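PDB 7C6O: cobalamin biosynthesis protein CobN from Mycobacterium tuberculosis, which serves as the large, catalytic subunit of cobaltochelatase, the enzyme that inserts cobalt into the corrin ring during aerobic cobalamin biosynthesis. Local coordinates for residues A[686-689]-A[690-694]; A[620-624]-A[625-629]. All blocks are in the same frame, centred on the assembly; numbering follows the deposited sequence.

How the interactions relate
Both contacts are local, three to five residues along the chain, and they lie side by side with centres about 10 Å apart. Interaction 1 is the C-terminal end of helix 675-694, partly buried, held by regular main-chain bonds and a tryptophan-isoleucine packing on one flank. Interaction 2 is nearer the surface, where the loop after strand 617-619 turns into helix 624-642; its first helical bond comes from above the carbonyl plane, and an Asp625-Arg628 salt bridge lies within the first turn. The two meet directly: Lys693 O lies 2.9 Å from Glu621 N, a probable hydrogen bond, while Leu689 CD1 packs against Ile626 CG2 at 3.5 Å, joining the two helices through their aliphatic side chains.

Interaction 1: residues A[686-689]-A[690-694]; sequences DGWL and CEIKD
Cys690 N donates to Asp686 O at 2.9 Å, the first of five successive i to i+4 bonds that make the last turns of helix 675-694 a regular alpha-helix. Glu691 N, Ile692 N and Lys693 N follow in the same way, reaching the carbonyl oxygens of Gly687, Trp688 and Leu689, and Asp694 N closes the series on Cys690 O. Of the four bonds that start from residues 686-689, the one from Ile692 N to Trp688 O is the straightest, with an angle of 167° at the hydrogen.

The same Trp688-Ile692 pair carries the side-chain contact. Ile692 CD1 sits over one face of the indole in a CH-pi contact, 4.0 Å from the centroid of the six-membered ring of Trp688 and displaced toward its rim, so that its nearest ring atom is Trp688 CZ2 at 3.6 Å. The CG2 branch of Ile692 lies at the pyrrole end, 3.8 Å from Trp688 NE1. With CG1 set between the backbone N and the carbonyl carbon (chi1 65°) and CD1 extended beyond it, Ile692 sends CD1 back toward the preceding turn and the indole. Met663 and Asp666 of helix 663-666 also touch Trp688, which ties this flank to the neighbouring short helix.

Charged ends point to other parts of the fold. Asp686 forms a salt bridge with Arg750 and Glu691 one with Arg1117, whereas Lys693 forms salt bridges with both Glu630 of helix 624-642 and Asp754 of helix 750-769. Closer to the backbone, two side chains lie against the carbonyl oxygen four residues before their own: Glu691 CG is 3.3 Å from Gly687 O, and Lys693 CB is 3.2 Å from Leu689 O.

Interaction 2: residues A[620-624]-A[625-629]; sequences AETYG and DIARL
Asp625, the first residue after Gly624, opens a loop-to-helix junction in which Thr622 and Tyr623, from the loop after strand 617-619, meet Ile626 and Ala627 in the first turn of helix 624-642. Gly624 makes the turn between them with a positive phi of 53°. The carboxylate of Asp625 faces forward along the helix to Arg628.

Ile626 comes next and touches two loop side chains with different branches. Its CG2 meets Thr622 CG2 at 3.8 Å, the two side chains crossing at a slant, while its CD1 approaches Tyr623 CZ at 4.3 Å; the hydroxyl of that tyrosine is bonded to the carbonyl oxygen of Arg1120.

At Ala627 the backbone N donates to Tyr623 O over 3.1 Å, but from above the carbonyl plane, 69° out of it, as the chain is only entering the helix. Ala627 CB also packs 3.6 Å from Thr622 OG1, a hydroxyl that bonds to Glu630 one turn further on.

Arg628 N reaches Gly624 O at 3.0 Å, this time in the carbonyl plane. Its side chain bends at chi3 (-43°), bringing the guanidinium round side-on to Asp625 in an i to i+3 salt bridge. Two hydrogen bonds converge in the guanidinium plane on one carboxylate oxygen, Arg628 NE at 2.9 Å and Arg628 NH2 at 3.0 Å from Asp625 OD1.

Interaction 1: residues A[686-689]-A[690-694]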
ATOM      1  N   ASP A 686     -18.694  33.844   3.244  1.00 22.02           N
ATOM      2  CA  ASP A 686     -19.634  33.040   2.465  1.00 23.86           C
ATOM      3  C   ASP A 686     -18.995  31.746   1.984  1.00 19.89           C
ATOM      4  O   ASP A 686     -19.567  30.660   2.134  1.00 18.67           O
ATOM      5  CB  ASP A 686     -20.139  33.846   1.265  1.00 26.34           C
ATOM      6  CG  ASP A 686     -21.509  34.444   1.492  1.00 35.91           C
ATOM      7  OD1 ASP A 686     -22.316  33.833   2.223  1.00 37.88           O
ATOM      8  OD2 ASP A 686     -21.781  35.524   0.924  1.00 38.49           O
ATOM      9  N   GLY A 687     -17.811  31.848   1.377  1.00 20.02           N
ATOM     10  CA  GLY A 687     -17.139  30.657   0.887  1.00 20.34           C
ATOM     11  C   GLY A 687     -16.719  29.724   2.006  1.00 19.04           C
ATOM     12  O   GLY A 687     -16.833  28.501   1.882  1.00 19.58           O
ATOM     13  N   TRP A 688     -16.232  30.287   3.114  1.00 15.81           N
ATOM     14  CA  TRP A 688     -15.818  29.467   4.250  1.00 16.56           C
ATOM     15  C   TRP A 688     -17.003  28.725   4.848  1.00 14.78           C
ATOM     16  O   TRP A 688     -16.942  27.511   5.074  1.00 17.40           O
ATOM     17  CB  TRP A 688     -15.139  30.340   5.307  1.00 17.21           C
ATOM     18  CG  TRP A 688     -14.998  29.668   6.643  1.00 17.86           C
ATOM     19  CD1 TRP A 688     -14.114  28.682   6.976  1.00 18.67           C
ATOM     20  CD2 TRP A 688     -15.760  29.939   7.829  1.00 21.15           C
ATOM     21  NE1 TRP A 688     -14.281  28.319   8.293  1.00 20.31           N
ATOM     22  CE2 TRP A 688     -15.284  29.076   8.838  1.00 22.98           C
ATOM     23  CE3 TRP A 688     -16.799  30.825   8.133  1.00 21.92           C
ATOM     24  CZ2 TRP A 688     -15.812  29.076  10.129  1.00 21.54           C
ATOM     25  CZ3 TRP A 688     -17.322  30.823   9.415  1.00 22.64           C
ATOM     26  CH2 TRP A 688     -16.826  29.955  10.398  1.00 21.52           C
ATOM     27  N   LEU A 689     -18.095  29.445   5.114  1.00 14.53           N
ATOM     28  CA  LEU A 689     -19.295  28.811   5.646  1.00 15.83           C
ATOM     29  C   LEU A 689     -19.808  27.728   4.705  1.00 17.49           C
ATOM     30  O   LEU A 689     -20.171  26.631   5.147  1.00 18.30           O
ATOM     31  CB  LEU A 689     -20.370  29.870   5.896  1.00 16.89           C
ATOM     32  CG  LEU A 689     -21.799  29.386   6.147  1.00 26.05           C
ATOM     33  CD1 LEU A 689     -21.851  28.490   7.365  1.00 29.55           C
ATOM     34  CD2 LEU A 689     -22.733  30.570   6.314  1.00 32.09           C
ATOM     35  N   CYS A 690     -19.828  28.015   3.401  1.00 20.07           N
ATOM     36  CA  CYS A 690     -20.292  27.035   2.427  1.00 21.88           C
ATOM     37  C   CYS A 690     -19.457  25.763   2.482  1.00 20.65           C
ATOM     38  O   CYS A 690     -20.000  24.653   2.449  1.00 21.69           O
ATOM     39  CB  CYS A 690     -20.257  27.641   1.024  1.00 22.56           C
ATOM     40  SG  CYS A 690     -20.787  26.520  -0.296  1.00 26.29           S
ATOM     41  N   GLU A 691     -18.136  25.901   2.594  1.00 17.66           N
ATOM     42  CA  GLU A 691     -17.268  24.730   2.512  1.00 18.93           C
ATOM     43  C   GLU A 691     -17.340  23.875   3.776  1.00 17.74           C
ATOM     44  O   GLU A 691     -17.337  22.641   3.691  1.00 18.83           O
ATOM     45  CB  GLU A 691     -15.833  25.168   2.212  1.00 23.76           C
ATOM     46  CG  GLU A 691     -15.672  25.669   0.777  1.00 27.41           C
ATOM     47  CD  GLU A 691     -14.234  25.963   0.391  1.00 33.70           C
ATOM     48  OE1 GLU A 691     -13.391  26.124   1.295  1.00 31.15           O
ATOM     49  OE2 GLU A 691     -13.952  26.033  -0.825  1.00 35.79           O
ATOM     50  N   ILE A 692     -17.421  24.496   4.955  1.00 17.26           N
ATOM     51  CA  ILE A 692     -17.515  23.685   6.168  1.00 18.65           C
ATOM     52  C   ILE A 692     -18.909  23.098   6.350  1.00 16.98           C
ATOM     53  O   ILE A 692     -19.062  22.088   7.051  1.00 16.59           O
ATOM     54  CB  ILE A 692     -17.112  24.473   7.426  1.00 24.60           C
ATOM     55  CG1 ILE A 692     -18.083  25.625   7.689  1.00 25.54           C
ATOM     56  CG2 ILE A 692     -15.677  24.980   7.305  1.00 26.40           C
ATOM     57  CD1 ILE A 692     -17.875  26.288   9.038  1.00 27.58           C
ATOM     58  N   LYS A 693     -19.929  23.702   5.740  1.00 12.65           N
ATOM     59  CA  LYS A 693     -21.273  23.138   5.783  1.00 18.08           C
ATOM     60  C   LYS A 693     -21.421  21.985   4.799  1.00 18.30           C
ATOM     61  O   LYS A 693     -22.098  20.994   5.096  1.00 15.72           O
ATOM     62  CB  LYS A 693     -22.301  24.232   5.482  1.00 20.06           C
ATOM     63  CG  LYS A 693     -23.713  23.733   5.243  1.00 26.25           C
ATOM     64  CD  LYS A 693     -24.671  24.892   4.993  1.00 24.32           C
ATOM     65  CE  LYS A 693     -26.104  24.406   4.893  1.00 25.99           C
ATOM     66  NZ  LYS A 693     -27.058  25.534   4.714  1.00 26.72           N
ATOM     67  N   ASP A 694     -20.775  22.092   3.638  1.00 16.91           N
ATOM     68  CA  ASP A 694     -20.986  21.176   2.526  1.00 18.27           C
ATOM     69  C   ASP A 694     -20.080  19.952   2.565  1.00 16.70           C
ATOM     70  O   ASP A 694     -20.380  18.957   1.894  1.00 19.78           O
ATOM     71  CB  ASP A 694     -20.774  21.923   1.204  1.00 18.23           C
ATOM     72  CG  ASP A 694     -21.315  21.170   0.007  1.00 20.35           C
ATOM     73  OD1 ASP A 694     -22.489  20.748   0.052  1.00 22.59           O
ATOM     74  OD2 ASP A 694     -20.569  21.018  -0.983  1.00 20.76           O
TER

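Interaction 2: residues A[620-624]-A[625-629]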
ATOM      1  N   ALA A 620     -21.795  17.802   6.522  1.00 16.33           N
ATOM      2  CA  ALA A 620     -21.510  18.285   7.871  1.00 15.00           C
ATOM      3  C   ALA A 620     -22.642  19.155   8.406  1.00 18.00           C
ATOM      4  O   ALA A 620     -22.974  19.085   9.595  1.00 15.35           O
ATOM      5  CB  ALA A 620     -20.192  19.058   7.888  1.00 13.48           C
ATOM      6  N   GLU A 621     -23.236  19.984   7.542  1.00 14.58           N
ATOM      7  CA  GLU A 621     -24.311  20.913   7.895  1.00 18.21           C
ATOM      8  C   GLU A 621     -23.847  21.961   8.903  1.00 19.91           C
ATOM      9  O   GLU A 621     -22.671  21.991   9.283  1.00 19.11           O
ATOM     10  CB  GLU A 621     -25.532  20.156   8.432  1.00 20.24           C
ATOM     11  CG  GLU A 621     -26.227  19.275   7.400  1.00 25.41           C
ATOM     12  CD  GLU A 621     -26.711  20.052   6.182  1.00 34.32           C
ATOM     13  OE1 GLU A 621     -26.703  19.480   5.070  1.00 38.55           O
ATOM     14  OE2 GLU A 621     -27.097  21.231   6.330  1.00 36.54           O
ATOM     15  N   THR A 622     -24.755  22.833   9.332  1.00 15.23           N
ATOM     16  CA  THR A 622     -24.428  23.894  10.273  1.00 18.79           C
ATOM     17  C   THR A 622     -25.125  23.667  11.607  1.00 16.70           C
ATOM     18  O   THR A 622     -26.111  22.932  11.709  1.00 16.33           O
ATOM     19  CB  THR A 622     -24.817  25.271   9.724  1.00 20.93           C
ATOM     20  OG1 THR A 622     -26.224  25.299   9.449  1.00 23.94           O
ATOM     21  CG2 THR A 622     -24.050  25.573   8.453  1.00 21.83           C
ATOM     22  N   TYR A 623     -24.599  24.332  12.631  1.00 16.12           N
ATOM     23  CA  TYR A 623     -25.104  24.215  13.990  1.00 16.32           C
ATOM     24  C   TYR A 623     -24.639  25.433  14.772  1.00 15.99           C
ATOM     25  O   TYR A 623     -23.681  26.105  14.385  1.00 12.88           O
ATOM     26  CB  TYR A 623     -24.610  22.930  14.666  1.00 12.07           C
ATOM     27  CG  TYR A 623     -23.102  22.873  14.785  1.00 11.84           C
ATOM     28  CD1 TYR A 623     -22.324  22.372  13.749  1.00 14.45           C
ATOM     29  CD2 TYR A 623     -22.456  23.337  15.926  1.00 12.39           C
ATOM     30  CE1 TYR A 623     -20.944  22.328  13.847  1.00 14.06           C
ATOM     31  CE2 TYR A 623     -21.076  23.299  16.033  1.00 17.24           C
ATOM     32  CZ  TYR A 623     -20.326  22.793  14.990  1.00 15.41           C
ATOM     33  OH  TYR A 623     -18.954  22.749  15.094  1.00 15.94           O
ATOM     34  N   GLY A 624     -25.330  25.700  15.878  1.00 15.54           N
ATOM     35  CA  GLY A 624     -24.896  26.738  16.801  1.00 14.64           C
ATOM     36  C   GLY A 624     -24.670  28.075  16.125  1.00 10.61           C
ATOM     37  O   GLY A 624     -25.462  28.520  15.286  1.00 12.31           O
ATOM     38  N   ASP A 625     -23.559  28.723  16.480  1.00 10.25           N
ATOM     39  CA  ASP A 625     -23.296  30.066  15.976  1.00 14.04           C
ATOM     40  C   ASP A 625     -22.913  30.074  14.504  1.00 13.16           C
ATOM     41  O   ASP A 625     -23.011  31.122  13.858  1.00 13.95           O
ATOM     42  CB  ASP A 625     -22.204  30.734  16.811  1.00 14.56           C
ATOM     43  CG  ASP A 625     -22.725  31.253  18.137  1.00 18.91           C
ATOM     44  OD1 ASP A 625     -23.935  31.561  18.221  1.00 18.21           O
ATOM     45  OD2 ASP A 625     -21.927  31.355  19.092  1.00 20.65           O
ATOM     46  N   ILE A 626     -22.466  28.940  13.964  1.00 14.35           N
ATOM     47  CA  ILE A 626     -22.266  28.841  12.522  1.00 16.10           C
ATOM     48  C   ILE A 626     -23.601  28.954  11.801  1.00 14.91           C
ATOM     49  O   ILE A 626     -23.722  29.654  10.787  1.00 15.38           O
ATOM     50  CB  ILE A 626     -21.540  27.528  12.174  1.00 20.06           C
ATOM     51  CG1 ILE A 626     -20.106  27.555  12.702  1.00 25.71           C
ATOM     52  CG2 ILE A 626     -21.540  27.296  10.678  1.00 21.34           C
ATOM     53  CD1 ILE A 626     -19.388  26.233  12.550  1.00 29.03           C
ATOM     54  N   ALA A 627     -24.631  28.279  12.320  1.00 14.80           N
ATOM     55  CA  ALA A 627     -25.961  28.398  11.734  1.00 18.05           C
ATOM     56  C   ALA A 627     -26.523  29.803  11.922  1.00 15.84           C
ATOM     57  O   ALA A 627     -27.197  30.332  11.031  1.00 14.78           O
ATOM     58  CB  ALA A 627     -26.897  27.351  12.341  1.00 15.46           C
ATOM     59  N   ARG A 628     -26.258  30.422  13.077  1.00 14.70           N
ATOM     60  CA  ARG A 628     -26.706  31.795  13.298  1.00 12.43           C
ATOM     61  C   ARG A 628     -26.041  32.752  12.317  1.00 13.98           C
ATOM     62  O   ARG A 628     -26.681  33.683  11.814  1.00 12.92           O
ATOM     63  CB  ARG A 628     -26.415  32.218  14.740  1.00 11.83           C
ATOM     64  CG  ARG A 628     -27.183  33.464  15.190  1.00 13.01           C
ATOM     65  CD  ARG A 628     -26.614  34.039  16.484  1.00 15.10           C
ATOM     66  NE  ARG A 628     -26.291  33.001  17.459  1.00 17.64           N
ATOM     67  CZ  ARG A 628     -27.174  32.455  18.290  1.00 17.39           C
ATOM     68  NH1 ARG A 628     -28.440  32.850  18.271  1.00 14.67           N
ATOM     69  NH2 ARG A 628     -26.789  31.516  19.143  1.00 16.82           N
ATOM     70  N   LEU A 629     -24.752  32.538  12.030  1.00 12.06           N
ATOM     71  CA  LEU A 629     -24.055  33.382  11.062  1.00 15.76           C
ATOM     72  C   LEU A 629     -24.675  33.255   9.678  1.00 15.67           C
ATOM     73  O   LEU A 629     -24.832  34.252   8.964  1.00 16.01           O
ATOM     74  CB  LEU A 629     -22.572  33.016  11.022  1.00 16.39           C
ATOM     75  CG  LEU A 629     -21.720  33.738   9.977  1.00 19.34           C
ATOM     76  CD1 LEU A 629     -21.737  35.240  10.213  1.00 18.72           C
ATOM     77  CD2 LEU A 629     -20.299  33.203  10.003  1.00 19.38           C
TER